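Local coordinates for protein dihydrodipicolinate synthase (Bacteroides thetaiotaomicron, PDB 4XKY) that probably acts as a Schiff-base-forming, pyruvate-handling lyase of the DapA family, such as dihydrodipicolinate synthase of the lysine-diaminopimelate pathway, at residues A[9-14]-A[206-211]; A[40-45]-A[74-79]. All coordinates share one frame; numbering follows the deposited sequence.

Contact 1: A[9-14]-A[206-211]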
ATOM      1  N   ILE A   9       8.247  11.971  27.537  1.00 33.09           N
ATOM      2  CA  ILE A   9       8.120  13.240  26.843  1.00 34.92           C
ATOM      3  C   ILE A   9       6.767  13.246  26.140  1.00 33.84           C
ATOM      4  O   ILE A   9       6.676  12.860  25.001  1.00 32.98           O
ATOM      5  CB  ILE A   9       9.239  13.410  25.797  1.00 38.65           C
ATOM      6  CG1 ILE A   9      10.608  13.417  26.477  1.00 40.17           C
ATOM      7  CG2 ILE A   9       9.063  14.678  24.962  1.00 40.17           C
ATOM      8  CD1 ILE A   9      11.396  12.176  26.170  1.00 42.95           C
ATOM      9  N   PRO A  10       5.712  13.690  26.833  1.00 33.46           N
ATOM     10  CA  PRO A  10       4.379  13.663  26.263  1.00 31.60           C
ATOM     11  C   PRO A  10       4.256  14.548  25.052  1.00 30.86           C
ATOM     12  O   PRO A  10       4.717  15.699  25.084  1.00 31.27           O
ATOM     13  CB  PRO A  10       3.482  14.203  27.375  1.00 33.18           C
ATOM     14  CG  PRO A  10       4.393  14.843  28.353  1.00 34.29           C
ATOM     15  CD  PRO A  10       5.727  14.213  28.208  1.00 33.26           C
ATOM     16  N   PRO A  11       3.657  14.006  23.985  1.00 29.60           N
ATOM     17  CA  PRO A  11       3.189  14.787  22.867  1.00 29.07           C
ATOM     18  C   PRO A  11       1.883  15.451  23.291  1.00 28.03           C
ATOM     19  O   PRO A  11       0.818  14.808  23.330  1.00 26.07           O
ATOM     20  CB  PRO A  11       2.966  13.736  21.769  1.00 28.88           C
ATOM     21  CG  PRO A  11       2.579  12.499  22.522  1.00 29.53           C
ATOM     22  CD  PRO A  11       3.181  12.618  23.917  1.00 29.59           C
ATOM     23  N   LEU A  12       1.975  16.726  23.651  1.00 27.75           N
ATOM     24  CA  LEU A  12       0.806  17.448  24.118  1.00 27.63           C
ATOM     25  C   LEU A  12      -0.304  17.490  23.073  1.00 26.10           C
ATOM     26  O   LEU A  12      -0.051  17.663  21.895  1.00 25.76           O
ATOM     27  CB  LEU A  12       1.157  18.879  24.515  1.00 29.74           C
ATOM     28  CG  LEU A  12       1.708  19.115  25.920  1.00 31.72           C
ATOM     29  CD1 LEU A  12       3.018  18.382  26.062  1.00 33.08           C
ATOM     30  CD2 LEU A  12       1.960  20.588  26.139  1.00 33.22           C
ATOM     31  N   VAL A  13      -1.548  17.355  23.533  1.00 25.12           N
ATOM     32  CA  VAL A  13      -2.686  17.752  22.731  1.00 24.81           C
ATOM     33  C   VAL A  13      -2.623  19.273  22.595  1.00 25.45           C
ATOM     34  O   VAL A  13      -1.977  19.954  23.415  1.00 24.08           O
ATOM     35  CB  VAL A  13      -4.044  17.296  23.334  1.00 24.87           C
ATOM     36  CG1 VAL A  13      -4.112  15.781  23.445  1.00 24.36           C
ATOM     37  CG2 VAL A  13      -4.286  17.883  24.698  1.00 25.00           C
ATOM     38  N   THR A  14      -3.225  19.781  21.521  1.00 24.71           N
ATOM     39  CA  THR A  14      -3.388  21.205  21.314  1.00 24.90           C
ATOM     40  C   THR A  14      -4.822  21.454  21.766  1.00 25.72           C
ATOM     41  O   THR A  14      -5.754  21.138  21.051  1.00 24.54           O
ATOM     42  CB  THR A  14      -3.149  21.613  19.837  1.00 26.00           C
ATOM     43  OG1 THR A  14      -1.814  21.237  19.424  1.00 24.63           O
ATOM     44  CG2 THR A  14      -3.334  23.124  19.661  1.00 25.74           C
ATOM     45  N   GLY A 206      13.663   6.925  25.917  1.00 36.82           N
ATOM     46  CA  GLY A 206      12.382   7.462  26.342  1.00 36.87           C
ATOM     47  C   GLY A 206      11.187   7.128  25.477  1.00 35.01           C
ATOM     48  O   GLY A 206      11.286   6.417  24.475  1.00 35.07           O
ATOM     49  N   GLY A 207      10.047   7.665  25.895  1.00 35.48           N
ATOM     50  CA  GLY A 207       8.747   7.363  25.296  1.00 33.20           C
ATOM     51  C   GLY A 207       8.040   8.683  25.072  1.00 32.71           C
ATOM     52  O   GLY A 207       7.894   9.459  25.996  1.00 33.35           O
ATOM     53  N   VAL A 208       7.616   8.943  23.847  1.00 32.28           N
ATOM     54  CA  VAL A 208       6.861  10.140  23.546  1.00 32.46           C
ATOM     55  C   VAL A 208       5.411   9.669  23.567  1.00 31.81           C
ATOM     56  O   VAL A 208       4.803   9.433  22.527  1.00 32.21           O
ATOM     57  CB  VAL A 208       7.270  10.751  22.197  1.00 33.95           C
ATOM     58  CG1 VAL A 208       6.466  12.016  21.893  1.00 33.15           C
ATOM     59  CG2 VAL A 208       8.758  11.067  22.181  1.00 34.72           C
ATOM     60  N   ASN A 209       4.877   9.498  24.778  1.00 30.73           N
ATOM     61  CA  ASN A 209       3.627   8.781  24.971  1.00 29.49           C
ATOM     62  C   ASN A 209       2.407   9.665  25.260  1.00 28.26           C
ATOM     63  O   ASN A 209       2.329  10.325  26.297  1.00 27.23           O
ATOM     64  CB  ASN A 209       3.754   7.791  26.113  1.00 29.84           C
ATOM     65  CG  ASN A 209       4.957   6.872  25.999  1.00 30.31           C
ATOM     66  OD1 ASN A 209       5.520   6.495  27.027  1.00 34.64           O
ATOM     67  ND2 ASN A 209       5.309   6.447  24.802  1.00 30.24           N
ATOM     68  N   GLY A 210       1.437   9.611  24.361  1.00 26.00           N
ATOM     69  CA  GLY A 210       0.251  10.438  24.448  1.00 26.58           C
ATOM     70  C   GLY A 210      -0.599  10.249  25.683  1.00 26.75           C
ATOM     71  O   GLY A 210      -1.239  11.204  26.151  1.00 27.10           O
ATOM     72  N   GLY A 211      -0.640   9.019  26.190  1.00 26.71           N
ATOM     73  CA  GLY A 211      -1.396   8.708  27.389  1.00 28.79           C
ATOM     74  C   GLY A 211      -0.869   9.477  28.591  1.00 29.32           C
ATOM     75  O   GLY A 211      -1.569   9.631  29.600  1.00 30.67           O
TER

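Contact 2: A[40-45]-A[74-79]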
ATOM      1  N   HIS A  40       9.697  14.650  31.622  1.00 37.77           N
ATOM      2  CA  HIS A  40      11.021  15.255  31.401  1.00 41.43           C
ATOM      3  C   HIS A  40      11.080  16.270  30.292  1.00 37.53           C
ATOM      4  O   HIS A  40      12.044  16.979  30.194  1.00 37.93           O
ATOM      5  CB  HIS A  40      12.081  14.169  31.190  1.00 45.54           C
ATOM      6  CG  HIS A  40      12.054  13.127  32.258  1.00 51.78           C
ATOM      7  ND1 HIS A  40      13.051  12.993  33.199  1.00 54.96           N
ATOM      8  CD2 HIS A  40      11.105  12.210  32.575  1.00 55.88           C
ATOM      9  CE1 HIS A  40      12.732  12.020  34.035  1.00 59.38           C
ATOM     10  NE2 HIS A  40      11.558  11.527  33.676  1.00 61.04           N
ATOM     11  N   ALA A  41      10.054  16.354  29.463  1.00 35.50           N
ATOM     12  CA  ALA A  41      10.010  17.372  28.433  1.00 34.17           C
ATOM     13  C   ALA A  41       8.611  17.456  27.907  1.00 34.07           C
ATOM     14  O   ALA A  41       7.784  16.617  28.223  1.00 35.43           O
ATOM     15  CB  ALA A  41      10.984  17.044  27.308  1.00 34.74           C
ATOM     16  N   LEU A  42       8.356  18.497  27.129  1.00 33.26           N
ATOM     17  CA  LEU A  42       7.090  18.705  26.441  1.00 32.68           C
ATOM     18  C   LEU A  42       7.335  18.745  24.947  1.00 32.93           C
ATOM     19  O   LEU A  42       8.221  19.475  24.474  1.00 35.93           O
ATOM     20  CB  LEU A  42       6.498  20.051  26.842  1.00 33.76           C
ATOM     21  CG  LEU A  42       6.438  20.329  28.344  1.00 35.42           C
ATOM     22  CD1 LEU A  42       5.879  21.724  28.577  1.00 37.48           C
ATOM     23  CD2 LEU A  42       5.573  19.314  29.061  1.00 34.30           C
ATOM     24  N   PHE A  43       6.537  17.982  24.210  1.00 31.73           N
ATOM     25  CA  PHE A  43       6.647  17.890  22.782  1.00 30.71           C
ATOM     26  C   PHE A  43       5.377  18.460  22.178  1.00 30.43           C
ATOM     27  O   PHE A  43       4.280  17.930  22.399  1.00 28.47           O
ATOM     28  CB  PHE A  43       6.883  16.439  22.373  1.00 32.65           C
ATOM     29  CG  PHE A  43       6.867  16.217  20.891  1.00 36.26           C
ATOM     30  CD1 PHE A  43       7.480  17.112  20.024  1.00 39.50           C
ATOM     31  CD2 PHE A  43       6.216  15.121  20.353  1.00 39.69           C
ATOM     32  CE1 PHE A  43       7.432  16.908  18.652  1.00 41.96           C
ATOM     33  CE2 PHE A  43       6.180  14.903  18.977  1.00 40.26           C
ATOM     34  CZ  PHE A  43       6.790  15.800  18.130  1.00 40.82           C
ATOM     35  N   VAL A  44       5.504  19.580  21.465  1.00 30.46           N
ATOM     36  CA  VAL A  44       4.316  20.190  20.880  1.00 30.29           C
ATOM     37  C   VAL A  44       4.254  20.034  19.375  1.00 28.52           C
ATOM     38  O   VAL A  44       5.284  19.942  18.698  1.00 25.91           O
ATOM     39  CB  VAL A  44       4.123  21.662  21.264  1.00 32.06           C
ATOM     40  CG1 VAL A  44       4.130  21.809  22.786  1.00 32.28           C
ATOM     41  CG2 VAL A  44       5.175  22.561  20.643  1.00 33.02           C
ATOM     42  N   LEU A  45       3.005  20.029  18.909  1.00 27.58           N
ATOM     43  CA  LEU A  45       2.629  19.906  17.506  1.00 28.96           C
ATOM     44  C   LEU A  45       2.956  18.554  16.864  1.00 27.72           C
ATOM     45  O   LEU A  45       3.155  18.466  15.673  1.00 27.68           O
ATOM     46  CB  LEU A  45       3.213  21.081  16.698  1.00 30.77           C
ATOM     47  CG  LEU A  45       2.696  22.447  17.162  1.00 31.88           C
ATOM     48  CD1 LEU A  45       3.268  23.541  16.286  1.00 32.93           C
ATOM     49  CD2 LEU A  45       1.184  22.533  17.121  1.00 33.40           C
ATOM     50  N   LEU A  74      11.272  23.031  31.967  1.00 44.11           N
ATOM     51  CA  LEU A  74      11.372  21.769  31.244  1.00 44.14           C
ATOM     52  C   LEU A  74      11.741  22.037  29.786  1.00 40.22           C
ATOM     53  O   LEU A  74      11.252  22.980  29.229  1.00 38.32           O
ATOM     54  CB  LEU A  74       9.980  21.130  31.241  1.00 46.55           C
ATOM     55  CG  LEU A  74       9.836  19.648  31.508  1.00 47.16           C
ATOM     56  CD1 LEU A  74      10.718  19.284  32.683  1.00 49.47           C
ATOM     57  CD2 LEU A  74       8.388  19.318  31.810  1.00 46.44           C
ATOM     58  N   PRO A  75      12.573  21.201  29.160  1.00 38.86           N
ATOM     59  CA  PRO A  75      12.789  21.382  27.720  1.00 39.84           C
ATOM     60  C   PRO A  75      11.480  21.319  26.898  1.00 36.51           C
ATOM     61  O   PRO A  75      10.615  20.462  27.140  1.00 37.09           O
ATOM     62  CB  PRO A  75      13.707  20.209  27.336  1.00 40.04           C
ATOM     63  CG  PRO A  75      14.267  19.693  28.611  1.00 41.70           C
ATOM     64  CD  PRO A  75      13.318  20.054  29.705  1.00 41.25           C
ATOM     65  N   VAL A  76      11.350  22.254  25.969  1.00 34.44           N
ATOM     66  CA  VAL A  76      10.304  22.232  24.970  1.00 32.38           C
ATOM     67  C   VAL A  76      10.825  21.848  23.578  1.00 32.60           C
ATOM     68  O   VAL A  76      11.723  22.481  23.016  1.00 32.95           O
ATOM     69  CB  VAL A  76       9.595  23.583  24.923  1.00 32.78           C
ATOM     70  CG1 VAL A  76       8.460  23.534  23.930  1.00 31.60           C
ATOM     71  CG2 VAL A  76       9.057  23.932  26.314  1.00 34.41           C
ATOM     72  N   LEU A  77      10.234  20.789  23.038  1.00 32.79           N
ATOM     73  CA  LEU A  77      10.495  20.307  21.679  1.00 33.74           C
ATOM     74  C   LEU A  77       9.322  20.667  20.790  1.00 32.23           C
ATOM     75  O   LEU A  77       8.178  20.451  21.160  1.00 32.00           O
ATOM     76  CB  LEU A  77      10.650  18.777  21.672  1.00 34.72           C
ATOM     77  CG  LEU A  77      12.010  18.184  22.042  1.00 36.85           C
ATOM     78  CD1 LEU A  77      12.438  18.643  23.413  1.00 37.90           C
ATOM     79  CD2 LEU A  77      12.006  16.658  21.998  1.00 37.58           C
ATOM     80  N   VAL A  78       9.611  21.165  19.597  1.00 31.99           N
ATOM     81  CA  VAL A  78       8.592  21.648  18.696  1.00 30.55           C
ATOM     82  C   VAL A  78       8.677  20.880  17.391  1.00 30.45           C
ATOM     83  O   VAL A  78       9.717  20.878  16.731  1.00 31.82           O
ATOM     84  CB  VAL A  78       8.769  23.153  18.393  1.00 31.10           C
ATOM     85  CG1 VAL A  78       7.763  23.627  17.353  1.00 31.66           C
ATOM     86  CG2 VAL A  78       8.625  23.984  19.665  1.00 33.00           C
ATOM     87  N   CYS A  79       7.562  20.268  16.996  1.00 29.44           N
ATOM     88  CA  CYS A  79       7.465  19.667  15.676  1.00 29.91           C
ATOM     89  C   CYS A  79       7.322  20.769  14.636  1.00 28.60           C
ATOM     90  O   CYS A  79       6.385  21.583  14.683  1.00 26.51           O
ATOM     91  CB  CYS A  79       6.291  18.697  15.581  1.00 31.80           C
ATOM     92  SG  CYS A  79       6.365  17.604  14.142  1.00 38.61           S
TER

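Contact 1: A[9-14]-A[206-211]
Pro-11 lays one edge of its ring over the face of the Asn-209 to Gly-210 peptide. CD sits 3.3 Å from Asn-209 C, and CG lies 3.6 Å from Gly-210 N. The ring stands tilted on this CD-CG edge; a rigid, apolar ring suits the place because it needs no polar partner there. From the same ring CB reaches 3.9 Å to Val-208 CG1. With CG1 anti to the backbone N (chi1 -180°), Val-208 turns this methyl to Pro-11 and also against the Ile-9 carbonyl, CG1 to O being 3.2 Å, while CG2 faces Ile-9 CB more loosely. The carbonyl of Ile-9 also receives a CA-H...O contact from Val-208 CA at 3.1 Å. One residue back the backbones are joined conventionally: Ile-9 N donates to Gly-207 O over 3.0 Å with an almost linear N-H...O (179°). Glycine fits position 206, since a CB there would come tightly against Ile-9 CD1. The Asn-209 side chain points away from 9-14, and its ND2 is hydrogen-bonded to Gly-191 O. Replacing Pro-11 by an alanine removes CG and CD, which is likely to uncover the Asn-209 to Gly-210 peptide and let the chain here flex. Here the loop after the first strand meets the end of the last one, the seam that closes a TIM barrel, with Val-208 predicted to line the pyruvate site.

Contact 2: A[40-45]-A[74-79]
Strands 42-44 and 76-79 run parallel, their short axes 4.8 Å apart and inclined by 19°, as neighbours in the barrel of a TIM-barrel fold. They form a beta-alpha-beta unit whose linking helix is 56-70. Leu-42 and Val-44 each use both backbone groups: Leu-42 N donates to Pro-75 O, Leu-77 N to Leu-42 O, Val-44 N to Leu-77 O and Cys-79 N to Val-44 O, all between 2.8 and 3.0 Å and nearly straight. Pro-75 is tolerated here because, toward 40-45, it offers only its carbonyl and no N-H is called for. Leu-42, Val-44, Val-76 and Val-78 share the outer face, where branched chains meet the helices; Val-44 and Val-78 touch CG2 to CG2 at 3.9 Å, with Ile-63 of helix 56-70 against Val-78. Toward the start of the strands, Leu-42 CD2 meets Leu-74 CD2, also at 3.9 Å, the two chains crossing at about a right angle, and helix 24-36 packs on both leucines. Phe-43 and Leu-77 point instead into the barrel, where bulky apolar groups fill the core. A chi1 of 174° swings the phenyl away from its own N and over the neighbouring strand: Phe-43 CD1 lies 3.9 Å from Leu-77 CB, and Leu-77 O stands at the ring edge. Farther on, Phe-43 CE1 lies 3.7 Å from Cys-79 CB, which sits obliquely to the ring. Cys-79, small enough to sit beside the ring, places its CB 3.1 Å from Leu-45 O.

In the fold
Phe-43 ties together contacts 1 and 2, whose centres lie 9 Å apart. Its N is 3.0 Å from Pro-10 O and its O 2.9 Å from Leu-12 N, both probable hydrogen bonds, so 9-14 bridges between 40-45 on one flank and 206-211 on the other, completing the barrel wall. Inside, the ring carries the link onward: Phe-43 CD2 packs 3.5 Å from Val-208 CG1. Residues predicted to be catalytic or to bind pyruvate cluster nearby. Nearest side-chain atoms are about 4 Å apart for Val-208 and Lys-164, the predicted Schiff-base lysine, about 3 Å for Cys-79 and Tyr-136, the predicted proton donor/acceptor, and about 4 Å for Pro-11 and Thr-48, predicted to bind pyruvate.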